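Local coordinates for RNA-binding protein (Sulfolobus solfataricus, PDB 2NRQ) that is of unknown function but belongs to an archaeal family that resembles RNA-binding proteins in structure, although RNA binding itself is thought unlikely, at residues N6-S11 / E66-I71; F13-E18 / G117-K122; V42-G47 / K52-E57; D102-I107 / V113-D118. All blocks are in the same frame, centred on the assembly; numbering follows the deposited sequence.

Contact 1. Residues N6-S11 / E66-I71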
# COMPACT_ATOMS: atom_id res chain seq x y z
N ASN A 6 -3.68 -13.04 6.12
CA ASN A 6 -3.23 -14.09 5.17
C ASN A 6 -1.92 -13.70 4.47
O ASN A 6 -1.04 -14.53 4.28
CB ASN A 6 -4.32 -14.31 4.11
CG ASN A 6 -4.31 -15.72 3.53
OD1 ASN A 6 -4.67 -16.69 4.21
ND2 ASN A 6 -3.91 -15.84 2.27
N GLN A 7 -1.80 -12.42 4.11
CA GLN A 7 -0.62 -11.89 3.43
C GLN A 7 -0.84 -10.45 2.93
O GLN A 7 -1.95 -10.07 2.56
CB GLN A 7 -0.26 -12.78 2.24
CG GLN A 7 0.76 -12.19 1.28
CD GLN A 7 1.07 -13.12 0.12
OE1 GLN A 7 0.19 -13.80 -0.41
NE2 GLN A 7 2.34 -13.14 -0.30
N ALA A 8 0.23 -9.66 2.92
CA ALA A 8 0.16 -8.28 2.45
C ALA A 8 1.43 -7.90 1.69
O ALA A 8 2.54 -8.32 2.03
CB ALA A 8 -0.04 -7.33 3.63
N ILE A 9 1.28 -7.09 0.64
CA ILE A 9 2.42 -6.69 -0.15
C ILE A 9 2.40 -5.22 -0.54
O ILE A 9 1.35 -4.68 -0.88
CB ILE A 9 2.50 -7.51 -1.45
CG1 ILE A 9 2.91 -8.94 -1.12
CG2 ILE A 9 3.49 -6.88 -2.41
CD1 ILE A 9 2.97 -9.85 -2.32
N ILE A 10 3.56 -4.59 -0.47
CA ILE A 10 3.70 -3.20 -0.88
C ILE A 10 4.53 -3.26 -2.16
O ILE A 10 5.51 -3.99 -2.22
CB ILE A 10 4.44 -2.37 0.17
CG1 ILE A 10 3.59 -2.26 1.43
CG2 ILE A 10 4.78 -0.99 -0.40
CD1 ILE A 10 4.20 -1.39 2.49
N SER A 11 4.13 -2.51 -3.18
CA SER A 11 4.85 -2.51 -4.44
C SER A 11 4.86 -1.13 -5.07
O SER A 11 3.81 -0.52 -5.24
CB SER A 11 4.23 -3.51 -5.41
OG SER A 11 4.90 -3.51 -6.68
N GLU A 66 -2.42 -9.12 8.89
CA GLU A 66 -3.55 -8.45 9.50
C GLU A 66 -3.08 -7.14 10.11
O GLU A 66 -3.74 -6.10 9.96
CB GLU A 66 -4.20 -9.35 10.56
N GLN A 67 -1.93 -7.17 10.78
CA GLN A 67 -1.41 -5.97 11.41
C GLN A 67 -1.06 -4.86 10.42
O GLN A 67 -1.08 -3.68 10.78
CB GLN A 67 -0.19 -6.31 12.27
CG GLN A 67 -0.44 -7.38 13.33
CD GLN A 67 -1.69 -7.11 14.16
OE1 GLN A 67 -1.91 -5.98 14.65
NE2 GLN A 67 -2.52 -8.14 14.35
N PHE A 68 -0.75 -5.22 9.18
CA PHE A 68 -0.42 -4.22 8.16
C PHE A 68 -1.70 -3.53 7.69
O PHE A 68 -1.75 -2.31 7.53
CB PHE A 68 0.27 -4.89 6.97
CG PHE A 68 0.51 -3.95 5.82
CD1 PHE A 68 1.39 -2.89 5.95
CD2 PHE A 68 -0.15 -4.13 4.61
CE1 PHE A 68 1.60 -2.01 4.90
CE2 PHE A 68 0.05 -3.26 3.55
CZ PHE A 68 0.93 -2.20 3.69
N PHE A 69 -2.73 -4.34 7.45
CA PHE A 69 -4.01 -3.80 7.03
C PHE A 69 -4.48 -2.87 8.13
O PHE A 69 -4.86 -1.73 7.88
CB PHE A 69 -5.02 -4.94 6.86
CG PHE A 69 -6.36 -4.48 6.37
CD1 PHE A 69 -6.49 -3.29 5.65
CD2 PHE A 69 -7.49 -5.28 6.55
CE1 PHE A 69 -7.72 -2.90 5.13
CE2 PHE A 69 -8.73 -4.90 6.03
CZ PHE A 69 -8.84 -3.71 5.32
N LYS A 70 -4.42 -3.38 9.35
CA LYS A 70 -4.83 -2.64 10.53
C LYS A 70 -4.15 -1.27 10.57
O LYS A 70 -4.82 -0.25 10.71
CB LYS A 70 -4.47 -3.44 11.78
CG LYS A 70 -5.38 -3.21 12.98
CD LYS A 70 -6.02 -4.52 13.45
CE LYS A 70 -6.96 -5.12 12.39
NZ LYS A 70 -7.84 -6.23 12.90
N ILE A 71 -2.83 -1.24 10.44
CA ILE A 71 -2.12 0.03 10.48
C ILE A 71 -2.54 0.97 9.35
O ILE A 71 -2.53 2.18 9.53
CB ILE A 71 -0.58 -0.17 10.51
CG1 ILE A 71 0.14 1.08 10.02
CG2 ILE A 71 -0.19 -1.38 9.72
CD1 ILE A 71 0.04 2.25 10.96
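Phe-68 of helix 62-73 reaches out to Ala-8 and Ile-10 on strand 7-14, packing a helix against one face of the antiparallel sheet in this alpha+beta fold. Ala-8 and Ile-10 are two residues apart on an extended strand, and the one ring spans both. Its CG is anti to the backbone N (chi1 174°), which carries the aromatic group away from the helix and onto the strand. The flank with CD2 rests on Ala-8, whose CB lies 3.3 Å from Phe-68 CD2. The far end of the ring goes to Ile-10, which crosses it obliquely and presents its CG1-CD1 arm. All three residues are buried, and the interaction between the two segments is entirely apolar. Phe-60, stacked on Phe-68, and Phe-31, inclined to it, extend this hydrophobic layer, while Leu-34 and Cys-123 also touch its side chain. Replacing Phe-68 with an alanine would probably leave Ala-8 and Ile-10 without their helix-side partner and open a gap between helix and sheet. At the far end of the ring, CZ lies 3.5 Å from Ile-10 CG1 and 3.6 Å from Ile-10 CD1.

Contact 2. Residues F13-E18 / G117-K122; sequences FIHETE and GDDVIK
At one end of the neighbouring sheet strands 7-14 and 121-126, the chain running from Phe-13 through His-15 meets an inverse gamma turn centred on Asp-119, closed by a weak bond from Val-120 N to Asp-118 O, that leads into the second strand. An extended first torsion (chi1 180°) brings the Asp-119 carboxylate close to segment 13-18. There OD1 comes to the edge of the His-15 ring, near its plane, 3.7 Å from His-15 NE2; ring and carboxylate planes are turned 62° apart. Phe-13 approaches the carbonyl that closes the turn, its CD2 3.8 Å from Asp-118 O.

Each segment is braced internally. Glu-18 OE1 uses its anti lone pair to accept from His-15 N at 2.6 Å, and Glu-18 N bonds back to His-15 O. Asp-118 OD1 takes a salt bridge from Lys-122 NZ (2.8 Å) and a second from Arg-100.

Glu-18 OE2, the second oxygen of that carboxylate, and Asp-119 OD1 lie 4.6 Å apart, and Lys-103 NZ forms a salt bridge with each while also bonding to Phe-13 O. The two acids would probably repel one another by themselves, so the cohesion of this surface contact is likely to depend on the shared lysine.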
# COMPACT_ATOMS: atom_id res chain seq x y z
N PHE A 13 6.98 1.34 -8.22
CA PHE A 13 7.94 1.46 -9.30
C PHE A 13 8.51 2.85 -9.13
O PHE A 13 7.77 3.82 -9.14
CB PHE A 13 7.24 1.38 -10.66
CG PHE A 13 6.54 0.09 -10.92
CD1 PHE A 13 7.23 -1.12 -10.90
CD2 PHE A 13 5.16 0.07 -11.19
CE1 PHE A 13 6.58 -2.33 -11.15
CE2 PHE A 13 4.49 -1.14 -11.44
CZ PHE A 13 5.20 -2.34 -11.41
N ILE A 14 9.81 2.97 -8.96
CA ILE A 14 10.42 4.28 -8.81
C ILE A 14 11.22 4.63 -10.04
O ILE A 14 11.99 3.81 -10.54
CB ILE A 14 11.31 4.34 -7.58
CG1 ILE A 14 10.46 4.02 -6.35
CG2 ILE A 14 11.94 5.73 -7.47
CD1 ILE A 14 11.25 3.77 -5.09
N HIS A 15 11.04 5.85 -10.53
CA HIS A 15 11.69 6.35 -11.73
C HIS A 15 12.96 7.16 -11.49
O HIS A 15 13.24 7.56 -10.36
CB HIS A 15 10.70 7.19 -12.52
CG HIS A 15 9.50 6.43 -12.98
ND1 HIS A 15 9.47 5.71 -14.15
CD2 HIS A 15 8.29 6.26 -12.40
CE1 HIS A 15 8.30 5.13 -14.28
NE2 HIS A 15 7.56 5.44 -13.23
N GLU A 16 13.71 7.40 -12.55
CA GLU A 16 14.95 8.17 -12.45
C GLU A 16 14.73 9.55 -11.82
O GLU A 16 15.46 9.96 -10.91
CB GLU A 16 15.58 8.32 -13.84
CG GLU A 16 16.31 7.06 -14.31
CD GLU A 16 16.59 7.09 -15.80
OE1 GLU A 16 17.28 6.16 -16.30
OE2 GLU A 16 16.12 8.04 -16.47
N THR A 17 13.72 10.25 -12.30
CA THR A 17 13.37 11.57 -11.80
C THR A 17 12.94 11.58 -10.34
O THR A 17 13.05 12.60 -9.66
CB THR A 17 12.23 12.15 -12.64
OG1 THR A 17 12.73 12.47 -13.94
CG2 THR A 17 11.64 13.40 -11.98
N GLU A 18 12.47 10.44 -9.84
CA GLU A 18 12.02 10.37 -8.45
C GLU A 18 13.16 10.24 -7.44
O GLU A 18 14.24 9.76 -7.76
CB GLU A 18 11.02 9.21 -8.31
CG GLU A 18 9.81 9.37 -9.22
CD GLU A 18 8.79 8.25 -9.07
OE1 GLU A 18 9.08 7.12 -9.49
OE2 GLU A 18 7.70 8.51 -8.53
N GLY A 117 -4.40 3.95 -11.25
CA GLY A 117 -3.26 3.55 -12.04
C GLY A 117 -2.25 2.71 -11.28
O GLY A 117 -2.50 2.29 -10.14
N ASP A 118 -1.12 2.46 -11.92
CA ASP A 118 -0.07 1.66 -11.32
C ASP A 118 1.13 2.47 -10.83
O ASP A 118 2.00 1.94 -10.14
CB ASP A 118 0.37 0.58 -12.30
CG ASP A 118 -0.74 -0.40 -12.59
OD1 ASP A 118 -1.21 -1.04 -11.63
OD2 ASP A 118 -1.13 -0.52 -13.77
N ASP A 119 1.16 3.75 -11.20
CA ASP A 119 2.23 4.63 -10.76
C ASP A 119 1.81 5.18 -9.40
O ASP A 119 1.56 6.38 -9.23
CB ASP A 119 2.42 5.77 -11.77
CG ASP A 119 3.52 6.73 -11.37
OD1 ASP A 119 4.66 6.27 -11.13
OD2 ASP A 119 3.25 7.94 -11.30
N VAL A 120 1.75 4.26 -8.44
CA VAL A 120 1.33 4.56 -7.07
C VAL A 120 2.05 3.62 -6.10
O VAL A 120 2.79 2.75 -6.52
CB VAL A 120 -0.17 4.29 -6.91
CG1 VAL A 120 -0.97 5.21 -7.81
CG2 VAL A 120 -0.46 2.82 -7.26
N ILE A 121 1.82 3.82 -4.81
CA ILE A 121 2.39 2.92 -3.80
C ILE A 121 1.26 1.91 -3.65
O ILE A 121 0.24 2.20 -3.04
CB ILE A 121 2.60 3.61 -2.44
CG1 ILE A 121 3.73 4.64 -2.55
CG2 ILE A 121 2.93 2.56 -1.39
CD1 ILE A 121 3.90 5.49 -1.31
N LYS A 122 1.45 0.73 -4.21
CA LYS A 122 0.41 -0.29 -4.18
C LYS A 122 0.43 -1.23 -2.97
O LYS A 122 1.44 -1.84 -2.66
CB LYS A 122 0.50 -1.10 -5.47
CG LYS A 122 -0.75 -1.86 -5.82
CD LYS A 122 -0.57 -2.61 -7.11
CE LYS A 122 -0.37 -1.66 -8.28
NZ LYS A 122 0.03 -2.38 -9.52

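Contact 3. Residues V42-G47 / K52-E57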
# COMPACT_ATOMS: atom_id res chain seq x y z
N VAL A 42 14.35 -5.08 -3.72
CA VAL A 42 14.61 -3.97 -4.61
C VAL A 42 15.17 -4.62 -5.86
O VAL A 42 16.08 -5.42 -5.76
CB VAL A 42 15.66 -2.98 -4.04
CG1 VAL A 42 15.81 -1.80 -4.98
CG2 VAL A 42 15.25 -2.51 -2.63
N THR A 43 14.61 -4.28 -7.02
CA THR A 43 15.05 -4.82 -8.31
C THR A 43 15.12 -3.66 -9.29
O THR A 43 14.36 -2.70 -9.17
CB THR A 43 14.04 -5.80 -8.91
OG1 THR A 43 13.87 -6.92 -8.03
CG2 THR A 43 14.51 -6.26 -10.28
N THR A 44 16.03 -3.73 -10.26
CA THR A 44 16.13 -2.67 -11.25
C THR A 44 15.98 -3.25 -12.64
O THR A 44 16.69 -4.18 -13.00
CB THR A 44 17.49 -2.00 -11.23
OG1 THR A 44 18.48 -2.98 -11.58
CG2 THR A 44 17.80 -1.41 -9.86
N ALA A 45 15.06 -2.71 -13.43
CA ALA A 45 14.88 -3.15 -14.80
C ALA A 45 15.29 -1.95 -15.66
O ALA A 45 15.51 -0.86 -15.14
CB ALA A 45 13.42 -3.53 -15.06
N GLN A 46 15.41 -2.14 -16.97
CA GLN A 46 15.79 -1.04 -17.85
C GLN A 46 15.65 -1.47 -19.29
O GLN A 46 15.60 -2.65 -19.59
CB GLN A 46 17.24 -0.64 -17.62
CG GLN A 46 18.23 -1.75 -17.94
CD GLN A 46 19.66 -1.29 -17.89
OE1 GLN A 46 20.53 -2.00 -17.39
NE2 GLN A 46 19.93 -0.09 -18.41
N GLY A 47 15.58 -0.49 -20.19
CA GLY A 47 15.47 -0.80 -21.60
C GLY A 47 16.87 -0.87 -22.19
O GLY A 47 17.85 -1.07 -21.47
N LYS A 52 16.19 3.33 -16.62
CA LYS A 52 16.00 2.47 -15.44
C LYS A 52 14.74 2.66 -14.58
O LYS A 52 14.38 3.77 -14.20
CB LYS A 52 17.22 2.56 -14.51
CG LYS A 52 18.30 1.51 -14.78
CD LYS A 52 19.63 2.13 -15.23
CE LYS A 52 20.35 2.83 -14.07
NZ LYS A 52 21.57 3.56 -14.53
N ILE A 53 14.09 1.55 -14.26
CA ILE A 53 12.91 1.61 -13.39
C ILE A 53 13.34 0.81 -12.17
O ILE A 53 14.14 -0.11 -12.29
CB ILE A 53 11.66 0.95 -14.05
CG1 ILE A 53 10.44 1.12 -13.15
CG2 ILE A 53 11.90 -0.54 -14.29
CD1 ILE A 53 9.96 2.56 -13.00
N ILE A 54 12.84 1.18 -10.99
CA ILE A 54 13.20 0.44 -9.78
C ILE A 54 11.96 -0.15 -9.17
O ILE A 54 10.94 0.53 -9.06
CB ILE A 54 13.86 1.34 -8.72
CG1 ILE A 54 15.22 1.80 -9.21
CG2 ILE A 54 14.06 0.56 -7.43
CD1 ILE A 54 15.91 2.66 -8.21
N ILE A 55 12.03 -1.41 -8.77
CA ILE A 55 10.89 -2.06 -8.18
C ILE A 55 11.18 -2.33 -6.73
O ILE A 55 12.06 -3.12 -6.39
CB ILE A 55 10.57 -3.39 -8.90
CG1 ILE A 55 10.66 -3.19 -10.41
CG2 ILE A 55 9.16 -3.85 -8.51
CD1 ILE A 55 10.09 -4.32 -11.22
N LEU A 56 10.44 -1.66 -5.86
CA LEU A 56 10.61 -1.79 -4.43
C LEU A 56 9.42 -2.57 -3.88
O LEU A 56 8.28 -2.22 -4.15
CB LEU A 56 10.67 -0.40 -3.80
CG LEU A 56 10.51 -0.27 -2.29
CD1 LEU A 56 11.69 -0.89 -1.58
CD2 LEU A 56 10.36 1.21 -1.95
N GLU A 57 9.70 -3.63 -3.12
CA GLU A 57 8.63 -4.46 -2.56
C GLU A 57 8.84 -4.79 -1.09
O GLU A 57 9.96 -4.82 -0.59
CB GLU A 57 8.51 -5.75 -3.35
CG GLU A 57 8.19 -5.54 -4.80
CD GLU A 57 8.50 -6.77 -5.63
OE1 GLU A 57 9.69 -7.15 -5.66
OE2 GLU A 57 7.59 -7.36 -6.24
O HOH W 1 11.91 -5.97 -6.19
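A first torsion of -176° at Val-42 turns CG1 toward Ile-54, where it lies 3.8 Å from Ile-54 CG2, and leaves the other methyl, CG2, to meet Leu-56 CD1 at 4.0 Å. At Thr-43, chi1 of -61° sets OG1 beside the backbone N, where it reaches a water. These residues belong to the beta hairpin of strands 39-46 and 52-60, whose segment axes run antiparallel at 153°.

Thr-43 with Ile-55 and Ala-45 with Ile-53 are hydrogen-bonded pairs. Thr-43 N gives to Ile-55 O at 2.9 Å, and the nearly straight return bond from Ile-55 N to Thr-43 O is 2.7 Å. In the second pair Ala-45 N bonds to Ile-53 O and Ile-53 N to Ala-45 O. Between them, Thr-44 and Ile-54 form a non-hydrogen-bonded pair, their side chains alongside each other and pointing the same way.

Val-42 and Ile-54 share a face, where Tyr-20 of helix 20-30 touches both. On the other face, Ala-45 CB packs on Ile-53 CG2, and the water accepts from Thr-43 OG1 (2.9 Å) while donating to Ile-55 O (2.9 Å) and Glu-57 OE1 (2.6 Å). Ile-55 O is thus gripped by both amide and water, and the hairpin is held by a backbone ladder with aliphatic contacts on both faces, the water bridging the two strands on the Thr-43 face.

Contact 4. Residues D102-I107 / V113-D118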
# COMPACT_ATOMS: atom_id res chain seq x y z
N ASP A 102 -1.42 7.36 -3.36
CA ASP A 102 -0.70 8.43 -4.05
C ASP A 102 0.71 8.63 -3.52
O ASP A 102 0.89 8.94 -2.34
CB ASP A 102 -1.49 9.73 -3.90
CG ASP A 102 -0.94 10.85 -4.76
OD1 ASP A 102 -1.39 10.97 -5.92
OD2 ASP A 102 -0.05 11.59 -4.27
N LYS A 103 1.72 8.47 -4.37
CA LYS A 103 3.10 8.65 -3.95
C LYS A 103 3.36 10.07 -3.44
O LYS A 103 3.96 10.25 -2.39
CB LYS A 103 4.06 8.36 -5.11
CG LYS A 103 4.34 6.89 -5.29
CD LYS A 103 5.51 6.64 -6.25
CE LYS A 103 5.13 6.91 -7.69
NZ LYS A 103 6.14 6.32 -8.59
N GLN A 104 2.90 11.06 -4.19
CA GLN A 104 3.06 12.47 -3.85
C GLN A 104 2.56 12.77 -2.44
O GLN A 104 3.30 13.29 -1.61
CB GLN A 104 2.30 13.35 -4.85
CG GLN A 104 2.65 13.14 -6.34
CD GLN A 104 1.88 11.99 -7.01
OE1 GLN A 104 1.72 11.96 -8.23
NE2 GLN A 104 1.43 11.02 -6.21
N TYR A 105 1.30 12.44 -2.19
CA TYR A 105 0.68 12.67 -0.90
C TYR A 105 1.36 12.03 0.30
O TYR A 105 1.38 12.61 1.39
CB TYR A 105 -0.77 12.22 -0.93
CG TYR A 105 -1.70 13.25 -1.50
CD1 TYR A 105 -1.98 14.42 -0.80
CD2 TYR A 105 -2.30 13.07 -2.74
CE1 TYR A 105 -2.83 15.38 -1.31
CE2 TYR A 105 -3.15 14.02 -3.27
CZ TYR A 105 -3.41 15.17 -2.55
OH TYR A 105 -4.27 16.12 -3.07
N LEU A 106 1.91 10.83 0.12
CA LEU A 106 2.56 10.15 1.24
C LEU A 106 3.92 10.74 1.58
O LEU A 106 4.24 10.95 2.75
CB LEU A 106 2.70 8.65 0.96
CG LEU A 106 2.90 7.83 2.23
CD1 LEU A 106 1.53 7.51 2.82
CD2 LEU A 106 3.66 6.55 1.95
N ILE A 107 4.74 11.00 0.57
CA ILE A 107 6.07 11.55 0.81
C ILE A 107 6.05 13.04 1.12
O ILE A 107 6.97 13.56 1.77
CB ILE A 107 7.00 11.29 -0.40
CG1 ILE A 107 6.25 11.58 -1.70
CG2 ILE A 107 7.49 9.85 -0.38
CD1 ILE A 107 7.02 11.24 -2.95
N VAL A 113 -3.84 8.76 0.29
CA VAL A 113 -4.92 9.21 -0.58
C VAL A 113 -5.00 8.30 -1.79
O VAL A 113 -4.07 8.23 -2.58
CB VAL A 113 -4.67 10.66 -1.05
CG1 VAL A 113 -5.65 11.03 -2.13
CG2 VAL A 113 -4.78 11.61 0.12
N LEU A 114 -6.11 7.58 -1.91
CA LEU A 114 -6.28 6.68 -3.04
C LEU A 114 -5.99 7.40 -4.35
O LEU A 114 -6.25 8.59 -4.49
CB LEU A 114 -7.71 6.13 -3.05
CG LEU A 114 -7.92 4.70 -2.54
CD1 LEU A 114 -7.14 4.46 -1.27
CD2 LEU A 114 -9.42 4.46 -2.32
N LYS A 115 -5.44 6.67 -5.31
CA LYS A 115 -5.11 7.23 -6.62
C LYS A 115 -5.39 6.14 -7.64
O LYS A 115 -5.59 4.98 -7.28
CB LYS A 115 -3.63 7.63 -6.67
CG LYS A 115 -3.17 8.29 -7.97
CD LYS A 115 -1.69 8.67 -7.88
CE LYS A 115 -1.22 9.51 -9.07
NZ LYS A 115 -1.22 8.77 -10.36
N GLU A 116 -5.43 6.51 -8.91
CA GLU A 116 -5.69 5.52 -9.94
C GLU A 116 -4.45 5.17 -10.76
O GLU A 116 -3.55 5.99 -10.92
CB GLU A 116 -6.82 6.00 -10.86
CG GLU A 116 -8.22 5.70 -10.33
CD GLU A 116 -8.48 4.19 -10.17
OE1 GLU A 116 -9.61 3.82 -9.75
OE2 GLU A 116 -7.57 3.37 -10.46
N GLY A 117 -4.40 3.95 -11.25
CA GLY A 117 -3.26 3.55 -12.04
C GLY A 117 -2.25 2.71 -11.28
O GLY A 117 -2.50 2.29 -10.14
N ASP A 118 -1.12 2.46 -11.92
CA ASP A 118 -0.07 1.66 -11.32
C ASP A 118 1.13 2.47 -10.83
O ASP A 118 2.00 1.94 -10.14
CB ASP A 118 0.37 0.58 -12.30
CG ASP A 118 -0.74 -0.40 -12.59
OD1 ASP A 118 -1.21 -1.04 -11.63
OD2 ASP A 118 -1.13 -0.52 -13.77
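Asp-102 and Val-113 are joined by a backbone bond, Asp-102 N to Val-113 O at 2.9 Å, that ties the N-cap of helix 103-109 to the loop returning from that helix toward strand 121-126. Two side-chain contacts adjoin this link. In one, Val-113 lies over a face of the Tyr-105 ring, its CG2 4.0 Å from the ring centroid in a CH-pi contact displaced toward the rim. In the second, the aliphatic part of Lys-115 crosses the Asp-102 carboxylate, with CE 3.5 Å from OD1. The Lys-115 chain is extended until its last torsion, which bends NZ aside; NZ stays 5.0 Å from Asp-102 OD1, so the opposite charges are near but not paired.

The carboxylate is held by a capping bond. With chi1 at -171° it extends away from the backbone N of Asp-102, and OD2 accepts from Tyr-105 N through its anti lone pair at 2.6 Å, nearly straight at 169°. With an alanine here in place of the aspartate, Tyr-105 N would probably lose its capping acceptor and the first turn of the helix would be less firmly fixed.

Further out, a backbone bond to Arg-100 secures Lys-115 against strand 96-101, and Glu-80 of helix 78-85 touches Val-113. The cap also borders the aromatic ring: Asp-102 CB lies at the edge of Tyr-105, in the plane of the ring.

Overall arrangement
Contact 1 is the buried one, a purely apolar union of helix and sheet; contacts 2, 3 and 4 lie nearer the surface and draw on polar groups. Contacts 1 and 2 both use strand 7-14, at opposite sides of the chain's centre, while contact 3 joins the next two strands of the same sheet and is tied to contact 2 by a probable bond from Ile-14 N to Ile-54 O. Contacts 2 and 4, with centres about 9 Å apart, share Gly-117 and Asp-118, and Lys-103 of helix 103-109 links them by salt bridges to Glu-18 and Asp-119. Backbone ladder bonds dominate contact 3, whereas contact 4 combines a single backbone bond with aromatic packing.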